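Local atomic coordinates of replicase polyprotein 1a (Avian infectious bronchitis virus, PDB entry 3LD1), a protein that is of unknown precise function but forms part of non-structural protein 2, probably its N-terminal portion, made from the viral replicase polyprotein. Residues E13-Y22 with F89-Y98; L150-A161 with F205-V214. The protein carries 3 engineered substitutions. One frame throughout, in Å; residues are numbered along the deposited sequence.

Contact 1. Residues E13-Y22 with F89-Y98; sequences EQLCDALFFY and FGVSPFARKY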
loop_
_atom_site.group_PDB
_atom_site.type_symbol
_atom_site.label_atom_id
_atom_site.label_comp_id
_atom_site.label_asym_id
_atom_site.label_seq_id
_atom_site.Cartn_x
_atom_site.Cartn_y
_atom_site.Cartn_z
ATOM N N GLU A 13 6.980 -25.785 -8.072
ATOM C CA GLU A 13 5.997 -24.723 -7.792
ATOM C C GLU A 13 4.643 -25.095 -8.392
ATOM O O GLU A 13 3.578 -24.767 -7.853
ATOM C CB GLU A 13 6.379 -23.398 -8.475
ATOM C CG GLU A 13 7.544 -22.572 -7.987
ATOM C CD GLU A 13 8.886 -23.239 -8.267
ATOM O OE1 GLU A 13 9.009 -24.294 -8.963
ATOM O OE2 GLU A 13 9.859 -22.693 -7.754
ATOM N N GLN A 14 4.643 -25.679 -9.570
ATOM C CA GLN A 14 3.338 -25.854 -10.213
ATOM C C GLN A 14 2.521 -26.890 -9.507
ATOM O O GLN A 14 1.314 -26.926 -9.653
ATOM C CB GLN A 14 3.484 -26.299 -11.652
ATOM C CG GLN A 14 4.284 -27.560 -11.742
ATOM C CD GLN A 14 5.062 -27.599 -13.021
ATOM O OE1 GLN A 14 6.287 -27.989 -13.050
ATOM N NE2 GLN A 14 4.386 -27.171 -14.116
ATOM N N LEU A 15 3.188 -27.733 -8.747
ATOM C CA LEU A 15 2.583 -28.963 -8.272
ATOM C C LEU A 15 2.117 -28.504 -6.935
ATOM O O LEU A 15 0.932 -28.717 -6.536
ATOM C CB LEU A 15 3.618 -30.077 -8.131
ATOM C CG LEU A 15 3.038 -31.329 -7.445
ATOM C CD1 LEU A 15 1.941 -31.968 -8.337
ATOM C CD2 LEU A 15 4.104 -32.390 -7.104
ATOM N N CYS A 16 3.014 -27.779 -6.292
ATOM C CA CYS A 16 2.651 -27.150 -5.087
ATOM C C CYS A 16 1.365 -26.311 -5.235
ATOM O O CYS A 16 0.458 -26.351 -4.397
ATOM C CB CYS A 16 3.781 -26.260 -4.570
ATOM S SG CYS A 16 3.186 -25.947 -2.882
ATOM N N ASP A 17 1.292 -25.576 -6.319
ATOM C CA ASP A 17 0.103 -24.801 -6.629
ATOM C C ASP A 17 -1.134 -25.678 -6.828
ATOM O O ASP A 17 -2.253 -25.366 -6.310
ATOM C CB ASP A 17 0.308 -23.979 -7.947
ATOM C CG ASP A 17 1.093 -22.681 -7.742
ATOM O OD1 ASP A 17 1.584 -22.158 -8.757
ATOM O OD2 ASP A 17 1.168 -22.169 -6.598
ATOM N N ALA A 18 -0.960 -26.766 -7.585
ATOM C CA ALA A 18 -2.163 -27.585 -7.818
ATOM C C ALA A 18 -2.618 -28.181 -6.508
ATOM O O ALA A 18 -3.810 -28.206 -6.254
ATOM C CB ALA A 18 -1.943 -28.645 -8.807
ATOM N N LEU A 19 -1.679 -28.698 -5.702
ATOM C CA LEU A 19 -2.029 -29.244 -4.370
ATOM C C LEU A 19 -2.759 -28.129 -3.626
ATOM O O LEU A 19 -3.941 -28.232 -3.378
ATOM C CB LEU A 19 -0.793 -29.639 -3.600
ATOM C CG LEU A 19 -0.940 -30.027 -2.117
ATOM C CD1 LEU A 19 -1.963 -31.156 -1.923
ATOM C CD2 LEU A 19 0.454 -30.415 -1.551
ATOM N N PHE A 20 -2.093 -27.016 -3.338
ATOM C CA PHE A 20 -2.776 -25.945 -2.596
ATOM C C PHE A 20 -4.172 -25.534 -3.160
ATOM O O PHE A 20 -5.082 -25.134 -2.429
ATOM C CB PHE A 20 -1.899 -24.672 -2.464
ATOM C CG PHE A 20 -2.551 -23.575 -1.588
ATOM C CD1 PHE A 20 -2.616 -23.727 -0.195
ATOM C CD2 PHE A 20 -3.124 -22.433 -2.177
ATOM C CE1 PHE A 20 -3.229 -22.712 0.593
ATOM C CE2 PHE A 20 -3.704 -21.398 -1.419
ATOM C CZ PHE A 20 -3.798 -21.528 -0.042
ATOM N N PHE A 21 -4.347 -25.615 -4.466
ATOM C CA PHE A 21 -5.593 -25.141 -5.016
ATOM C C PHE A 21 -6.824 -26.024 -4.765
ATOM O O PHE A 21 -7.900 -25.794 -5.354
ATOM C CB PHE A 21 -5.377 -24.938 -6.488
ATOM C CG PHE A 21 -4.614 -23.716 -6.793
ATOM C CD1 PHE A 21 -4.549 -22.674 -5.849
ATOM C CD2 PHE A 21 -4.010 -23.544 -8.063
ATOM C CE1 PHE A 21 -3.826 -21.495 -6.162
ATOM C CE2 PHE A 21 -3.271 -22.372 -8.372
ATOM C CZ PHE A 21 -3.184 -21.366 -7.431
ATOM N N TYR A 22 -6.675 -27.048 -3.921
ATOM C CA TYR A 22 -7.824 -27.827 -3.452
ATOM C C TYR A 22 -8.481 -27.150 -2.280
ATOM O O TYR A 22 -9.545 -27.589 -1.856
ATOM C CB TYR A 22 -7.401 -29.221 -3.007
ATOM C CG TYR A 22 -7.289 -30.187 -4.135
ATOM C CD1 TYR A 22 -8.243 -31.240 -4.278
ATOM C CD2 TYR A 22 -6.211 -30.102 -5.064
ATOM C CE1 TYR A 22 -8.140 -32.188 -5.387
ATOM C CE2 TYR A 22 -6.103 -31.036 -6.138
ATOM C CZ TYR A 22 -7.106 -32.054 -6.275
ATOM O OH TYR A 22 -7.058 -32.921 -7.266
ATOM N N PHE A 89 -6.637 -37.134 -3.955
ATOM C CA PHE A 89 -7.556 -36.098 -3.396
ATOM C C PHE A 89 -8.931 -36.037 -4.031
ATOM O O PHE A 89 -9.899 -35.528 -3.423
ATOM C CB PHE A 89 -6.917 -34.707 -3.361
ATOM C CG PHE A 89 -5.741 -34.590 -2.414
ATOM C CD1 PHE A 89 -4.472 -34.942 -2.815
ATOM C CD2 PHE A 89 -5.906 -34.107 -1.135
ATOM C CE1 PHE A 89 -3.370 -34.870 -1.967
ATOM C CE2 PHE A 89 -4.799 -34.011 -0.247
ATOM C CZ PHE A 89 -3.540 -34.391 -0.652
ATOM N N GLY A 90 -9.049 -36.635 -5.206
ATOM C CA GLY A 90 -10.219 -36.462 -6.031
ATOM C C GLY A 90 -9.897 -35.283 -6.918
ATOM O O GLY A 90 -8.729 -34.907 -7.045
ATOM N N VAL A 91 -10.925 -34.698 -7.523
ATOM C CA VAL A 91 -10.793 -33.711 -8.552
ATOM C C VAL A 91 -11.134 -32.388 -7.914
ATOM O O VAL A 91 -12.057 -32.310 -7.103
ATOM C CB VAL A 91 -11.768 -33.963 -9.721
ATOM C CG1 VAL A 91 -11.642 -32.846 -10.821
ATOM C CG2 VAL A 91 -11.456 -35.269 -10.352
ATOM N N SER A 92 -10.330 -31.375 -8.270
ATOM C CA SER A 92 -10.572 -29.995 -7.935
ATOM C C SER A 92 -10.859 -29.232 -9.215
ATOM O O SER A 92 -10.059 -29.213 -10.085
ATOM C CB SER A 92 -9.360 -29.384 -7.226
ATOM O OG SER A 92 -9.534 -27.970 -7.212
ATOM N N PRO A 93 -12.014 -28.595 -9.326
ATOM C CA PRO A 93 -12.307 -28.008 -10.669
ATOM C C PRO A 93 -11.336 -26.854 -10.951
ATOM O O PRO A 93 -10.787 -26.690 -12.084
ATOM C CB PRO A 93 -13.810 -27.540 -10.576
ATOM C CG PRO A 93 -14.372 -28.150 -9.244
ATOM C CD PRO A 93 -13.108 -28.405 -8.336
ATOM N N PHE A 94 -11.099 -26.081 -9.909
ATOM C CA PHE A 94 -10.042 -25.085 -9.943
ATOM C C PHE A 94 -8.640 -25.620 -10.417
ATOM O O PHE A 94 -8.074 -25.111 -11.426
ATOM C CB PHE A 94 -9.975 -24.397 -8.586
ATOM C CG PHE A 94 -8.980 -23.257 -8.509
ATOM C CD1 PHE A 94 -8.765 -22.376 -9.598
ATOM C CD2 PHE A 94 -8.279 -23.014 -7.331
ATOM C CE1 PHE A 94 -7.832 -21.249 -9.491
ATOM C CE2 PHE A 94 -7.335 -21.925 -7.245
ATOM C CZ PHE A 94 -7.121 -21.059 -8.328
ATOM N N ALA A 95 -8.066 -26.586 -9.713
ATOM C CA ALA A 95 -6.830 -27.190 -10.198
ATOM C C ALA A 95 -6.927 -27.470 -11.703
ATOM O O ALA A 95 -6.059 -27.084 -12.447
ATOM C CB ALA A 95 -6.474 -28.495 -9.437
ATOM N N ARG A 96 -8.005 -28.079 -12.179
ATOM C CA ARG A 96 -8.039 -28.386 -13.616
ATOM C C ARG A 96 -7.978 -27.192 -14.518
ATOM O O ARG A 96 -7.279 -27.274 -15.524
ATOM C CB ARG A 96 -9.158 -29.335 -14.030
ATOM C CG ARG A 96 -9.071 -30.671 -13.248
ATOM C CD ARG A 96 -10.087 -31.635 -13.816
ATOM N NE ARG A 96 -9.541 -32.969 -13.741
ATOM C CZ ARG A 96 -10.234 -34.062 -13.996
ATOM N NH1 ARG A 96 -11.510 -33.968 -14.323
ATOM N NH2 ARG A 96 -9.650 -35.238 -13.902
ATOM N N LYS A 97 -8.641 -26.094 -14.165
ATOM C CA LYS A 97 -8.498 -24.891 -14.960
ATOM C C LYS A 97 -7.036 -24.404 -14.902
ATOM O O LYS A 97 -6.444 -23.964 -15.919
ATOM C CB LYS A 97 -9.456 -23.837 -14.472
ATOM C CG LYS A 97 -10.870 -24.362 -14.496
ATOM C CD LYS A 97 -11.973 -23.244 -14.363
ATOM C CE LYS A 97 -11.862 -22.489 -13.018
ATOM N NZ LYS A 97 -13.028 -21.561 -12.508
ATOM N N TYR A 98 -6.416 -24.579 -13.739
ATOM C CA TYR A 98 -5.081 -24.168 -13.600
ATOM C C TYR A 98 -4.185 -24.978 -14.478
ATOM O O TYR A 98 -3.170 -24.409 -15.010
ATOM C CB TYR A 98 -4.639 -24.215 -12.133
ATOM C CG TYR A 98 -3.133 -24.082 -11.855
ATOM C CD1 TYR A 98 -2.489 -22.812 -11.860
ATOM C CD2 TYR A 98 -2.347 -25.228 -11.527
ATOM C CE1 TYR A 98 -1.079 -22.687 -11.550
ATOM C CE2 TYR A 98 -0.939 -25.105 -11.222
ATOM C CZ TYR A 98 -0.326 -23.839 -11.227
ATOM O OH TYR A 98 1.041 -23.715 -10.943
#
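A near-antiparallel helix pair with an aromatic cluster of Phe21, Phe94 and Tyr98 forms this buried contact in the N-terminal region, its centre about 30 Å from the centre of the chain. The axes of helix 13-20 and of the 93-98 part of helix 93-103 approach to 9.2 Å at 153°, with Ala18 set against Ala95. Phe21, just past the end of its helix, lays one ring face against CE2 of Phe94, the two planes oblique at 43°. Its edge meets the face of Tyr98 in a T-shaped pair, Phe21 CE2 standing 3.6 Å from Tyr98 CD1; Trp133 and Leu134 of helix 128-134 also pack on Phe21. Tyr98 swings its ring away from its own backbone N, CG trans to it, which carries the hydroxyl over to helix 13-20. There the OH lies 2.7 Å from Asp17 OD1, a weak bond, with Gln14 O a second possible acceptor. Asp17 is held mainly by the backbone N atoms of Ala138 and Lys139 and by a salt bridge to Arg37, which probably favour its charged form. Ser92 is the N-cap of the second helix: its OG accepts from Ala95 N and gives a weak bond to Phe21 O. Ser92 CB sits over the centre of the Tyr22 ring, a CH-pi contact at 3.4 Å from the centroid. Beyond that ring, Tyr22 OH donates to Gly90 O at 2.6 Å, tilted 19° from the carbonyl plane.

Contact 2. Residues L150-A161 with F205-V214; sequences LVGEVTAKVMDA and FAKCAKSITV
Leu150 lies over one face of the Phe205 ring, its CB 3.8 Å from the ring centroid and 13° off the normal, a CH-pi contact. The branch ending in CD1 continues across the same ring and comes to 3.6 Å from Phe205 CD2. Val154 joins one turn later, its CG2 reaching Phe205 CE1 at 4.1 Å by an oblique approach; with CG2 beside the backbone N, the same methyl also comes near Cys208 SG. Further along the helix the partner is Ile212, whose CG2 methyl nestles among Lys157 O, Val158 CG2 and Ala161 CB, the last at 3.7 Å. Ala161 CB then touches Val214 CG2 at 3.9 Å, where strand 214-217 begins. Along the flank of these apolar patches Lys157 stretches out, its chain fully extended beyond CG, and CD passes 4.3 Å from Ile212 CD1. Lys157 NZ comes closest to Ala209 O, at an angle too poor for a hydrogen bond, so any attraction is probably electrostatic. Outside the pair, Phe181 of helix 174-185 packs on Val151 and Val154, while Tyr30 of helix 30-46 touches Phe205 and Ala209. Lys210, pointing away, is tied by a salt bridge to Asp29. The arrangement is plain helix-to-loop packing: one side of the long helix 140-162 packs against the end of helix 194-207 and the linker leading from it into strand 214-217.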
loop_
_atom_site.group_PDB
_atom_site.type_symbol
_atom_site.label_atom_id
_atom_site.label_comp_id
_atom_site.label_asym_id
_atom_site.label_seq_id
_atom_site.Cartn_x
_atom_site.Cartn_y
_atom_site.Cartn_z
ATOM N N LEU A 150 -3.850 -6.040 -10.414
ATOM C CA LEU A 150 -3.835 -5.303 -9.153
ATOM C C LEU A 150 -3.329 -3.851 -9.269
ATOM O O LEU A 150 -3.682 -3.013 -8.435
ATOM C CB LEU A 150 -3.021 -6.029 -8.117
ATOM C CG LEU A 150 -3.526 -7.409 -7.747
ATOM C CD1 LEU A 150 -2.590 -8.130 -6.816
ATOM C CD2 LEU A 150 -4.896 -7.372 -7.192
ATOM N N VAL A 151 -2.565 -3.570 -10.339
ATOM C CA VAL A 151 -2.032 -2.245 -10.610
ATOM C C VAL A 151 -3.215 -1.311 -10.786
ATOM O O VAL A 151 -3.411 -0.387 -10.017
ATOM C CB VAL A 151 -1.161 -2.300 -11.837
ATOM C CG1 VAL A 151 -0.614 -0.921 -12.144
ATOM C CG2 VAL A 151 0.009 -3.326 -11.621
ATOM N N GLY A 152 -4.061 -1.629 -11.741
ATOM C CA GLY A 152 -5.343 -0.966 -11.911
ATOM C C GLY A 152 -6.092 -0.759 -10.604
ATOM O O GLY A 152 -6.543 0.354 -10.350
ATOM N N GLU A 153 -6.259 -1.787 -9.768
ATOM C CA GLU A 153 -7.064 -1.572 -8.531
ATOM C C GLU A 153 -6.336 -0.568 -7.632
ATOM O O GLU A 153 -6.948 0.411 -7.176
ATOM C CB GLU A 153 -7.442 -2.867 -7.749
ATOM C CG GLU A 153 -8.528 -3.760 -8.445
ATOM C CD GLU A 153 -8.239 -5.293 -8.294
ATOM O OE1 GLU A 153 -8.184 -5.814 -7.143
ATOM O OE2 GLU A 153 -8.078 -5.999 -9.336
ATOM N N VAL A 154 -5.020 -0.771 -7.456
ATOM C CA VAL A 154 -4.238 0.034 -6.536
ATOM C C VAL A 154 -4.134 1.473 -7.045
ATOM O O VAL A 154 -4.378 2.430 -6.278
ATOM C CB VAL A 154 -2.875 -0.585 -6.287
ATOM C CG1 VAL A 154 -1.973 0.354 -5.538
ATOM C CG2 VAL A 154 -3.058 -1.862 -5.560
ATOM N N THR A 155 -3.786 1.638 -8.330
ATOM C CA THR A 155 -3.752 2.971 -8.925
ATOM C C THR A 155 -5.022 3.728 -8.543
ATOM O O THR A 155 -4.956 4.751 -7.871
ATOM C CB THR A 155 -3.640 2.882 -10.390
ATOM O OG1 THR A 155 -2.421 2.202 -10.666
ATOM C CG2 THR A 155 -3.629 4.307 -11.045
ATOM N N ALA A 156 -6.167 3.179 -8.938
ATOM C CA ALA A 156 -7.471 3.693 -8.521
ATOM C C ALA A 156 -7.599 4.074 -7.032
ATOM O O ALA A 156 -7.852 5.208 -6.731
ATOM C CB ALA A 156 -8.594 2.757 -8.942
ATOM N N LYS A 157 -7.470 3.152 -6.106
ATOM C CA LYS A 157 -7.551 3.517 -4.701
ATOM C C LYS A 157 -6.666 4.738 -4.338
ATOM O O LYS A 157 -6.949 5.434 -3.356
ATOM C CB LYS A 157 -7.168 2.336 -3.811
ATOM C CG LYS A 157 -8.011 1.041 -3.978
ATOM C CD LYS A 157 -7.553 -0.102 -2.995
ATOM C CE LYS A 157 -8.429 -1.337 -3.100
ATOM N NZ LYS A 157 -8.073 -2.226 -1.997
ATOM N N VAL A 158 -5.600 4.989 -5.116
ATOM C CA VAL A 158 -4.659 6.073 -4.823
ATOM C C VAL A 158 -5.307 7.417 -5.120
ATOM O O VAL A 158 -5.490 8.232 -4.200
ATOM C CB VAL A 158 -3.287 5.886 -5.519
ATOM C CG1 VAL A 158 -2.531 7.134 -5.513
ATOM C CG2 VAL A 158 -2.480 4.852 -4.816
ATOM N N MET A 159 -5.679 7.642 -6.377
ATOM C CA MET A 159 -6.533 8.771 -6.693
ATOM C C MET A 159 -7.671 8.917 -5.671
ATOM O O MET A 159 -7.849 10.000 -5.113
ATOM C CB MET A 159 -7.077 8.687 -8.115
ATOM C CG MET A 159 -7.206 7.249 -8.622
ATOM S SD MET A 159 -8.353 6.837 -10.007
ATOM C CE MET A 159 -10.032 6.951 -9.278
ATOM N N ASP A 160 -8.431 7.866 -5.388
ATOM C CA ASP A 160 -9.580 8.070 -4.501
ATOM C C ASP A 160 -9.148 8.724 -3.199
ATOM O O ASP A 160 -9.587 9.831 -2.908
ATOM C CB ASP A 160 -10.469 6.818 -4.316
ATOM C CG ASP A 160 -11.356 6.510 -5.592
ATOM O OD1 ASP A 160 -11.295 7.305 -6.604
ATOM O OD2 ASP A 160 -12.111 5.471 -5.581
ATOM N N ALA A 161 -8.256 8.075 -2.462
ATOM C CA ALA A 161 -7.589 8.666 -1.307
ATOM C C ALA A 161 -7.142 10.141 -1.487
ATOM O O ALA A 161 -7.341 10.961 -0.587
ATOM C CB ALA A 161 -6.408 7.805 -0.874
ATOM N N PHE A 205 1.586 -6.141 -2.288
ATOM C CA PHE A 205 0.125 -6.072 -2.640
ATOM C C PHE A 205 -0.759 -6.489 -1.417
ATOM O O PHE A 205 -1.875 -6.040 -1.298
ATOM C CB PHE A 205 -0.257 -6.896 -3.898
ATOM C CG PHE A 205 0.090 -6.221 -5.257
ATOM C CD1 PHE A 205 -0.311 -4.922 -5.536
ATOM C CD2 PHE A 205 0.765 -6.925 -6.218
ATOM C CE1 PHE A 205 0.018 -4.318 -6.695
ATOM C CE2 PHE A 205 1.079 -6.356 -7.423
ATOM C CZ PHE A 205 0.706 -5.022 -7.676
ATOM N N ALA A 206 -0.221 -7.335 -0.541
ATOM C CA ALA A 206 -0.838 -7.677 0.715
ATOM C C ALA A 206 -0.865 -6.415 1.551
ATOM O O ALA A 206 -1.876 -6.095 2.173
ATOM C CB ALA A 206 -0.018 -8.794 1.461
ATOM N N LYS A 207 0.231 -5.647 1.530
ATOM C CA LYS A 207 0.309 -4.582 2.522
ATOM C C LYS A 207 -0.744 -3.584 2.230
ATOM O O LYS A 207 -1.221 -2.903 3.126
ATOM C CB LYS A 207 1.680 -3.936 2.678
ATOM C CG LYS A 207 1.755 -2.987 3.898
ATOM C CD LYS A 207 3.167 -2.470 4.234
ATOM C CE LYS A 207 3.177 -1.376 5.339
ATOM N NZ LYS A 207 4.518 -0.666 5.348
ATOM N N CYS A 208 -1.180 -3.544 0.990
ATOM C CA CYS A 208 -2.118 -2.555 0.710
ATOM C C CYS A 208 -3.395 -3.064 0.128
ATOM O O CYS A 208 -4.212 -2.288 -0.372
ATOM C CB CYS A 208 -1.466 -1.458 -0.070
ATOM S SG CYS A 208 -0.992 -1.870 -1.666
ATOM N N ALA A 209 -3.599 -4.376 0.250
ATOM C CA ALA A 209 -4.868 -4.946 -0.133
ATOM C C ALA A 209 -5.997 -4.146 0.512
ATOM O O ALA A 209 -6.985 -3.804 -0.177
ATOM C CB ALA A 209 -4.954 -6.383 0.331
ATOM N N LYS A 210 -5.830 -3.842 1.817
ATOM C CA LYS A 210 -6.949 -3.488 2.706
ATOM C C LYS A 210 -7.405 -2.025 2.516
ATOM O O LYS A 210 -8.566 -1.764 2.280
ATOM C CB LYS A 210 -6.564 -3.736 4.185
ATOM C CG LYS A 210 -7.571 -4.572 4.997
ATOM C CD LYS A 210 -7.108 -6.039 5.118
ATOM C CE LYS A 210 -8.188 -6.958 5.781
ATOM N NZ LYS A 210 -8.128 -8.443 5.370
ATOM N N SER A 211 -6.490 -1.058 2.619
ATOM C CA SER A 211 -6.848 0.372 2.464
ATOM C C SER A 211 -5.639 1.057 1.915
ATOM O O SER A 211 -4.518 0.525 1.996
ATOM C CB SER A 211 -7.098 0.942 3.839
ATOM O OG SER A 211 -6.045 0.436 4.667
ATOM N N ILE A 212 -5.839 2.246 1.372
ATOM C CA ILE A 212 -4.708 3.121 1.031
ATOM C C ILE A 212 -4.919 4.413 1.810
ATOM O O ILE A 212 -5.971 5.038 1.647
ATOM C CB ILE A 212 -4.570 3.297 -0.544
ATOM C CG1 ILE A 212 -3.483 2.383 -1.116
ATOM C CG2 ILE A 212 -4.291 4.739 -0.994
ATOM C CD1 ILE A 212 -3.846 0.952 -1.179
ATOM N N THR A 213 -3.951 4.765 2.675
ATOM C CA THR A 213 -4.005 5.966 3.534
ATOM C C THR A 213 -2.931 6.912 3.138
ATOM O O THR A 213 -1.739 6.606 3.341
ATOM C CB THR A 213 -3.645 5.656 5.012
ATOM O OG1 THR A 213 -4.103 4.366 5.320
ATOM C CG2 THR A 213 -4.294 6.665 6.000
ATOM N N VAL A 214 -3.333 8.067 2.631
ATOM C CA VAL A 214 -2.415 9.170 2.366
ATOM C C VAL A 214 -2.220 10.101 3.592
ATOM O O VAL A 214 -3.187 10.492 4.253
ATOM C CB VAL A 214 -2.948 9.935 1.165
ATOM C CG1 VAL A 214 -2.240 11.240 0.973
ATOM C CG2 VAL A 214 -2.764 9.062 -0.115
#

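Both contacts lie on helices of the same chain but share no element: both segments of contact 1 precede those of contact 2 in the chain, their centres are 29 Å apart and their nearest atoms about 13 Å. Contact 1 is buried though far from the middle of the elongated chain, whereas contact 2, whose centre lies about 6 Å from that of the chain, is only partly buried, five of its twelve touching residues being buried against ten of fourteen in contact 1. Their chemistry differs accordingly. In 13-22 with 89-98, aromatic rings pack together and hydroxyls bond to oxygens across the interface; in 150-161 with 205-214, aliphatic groups and a single ring do most of the touching. Helix 30-46 borders both, through Arg37 at contact 1 and Tyr30 at contact 2.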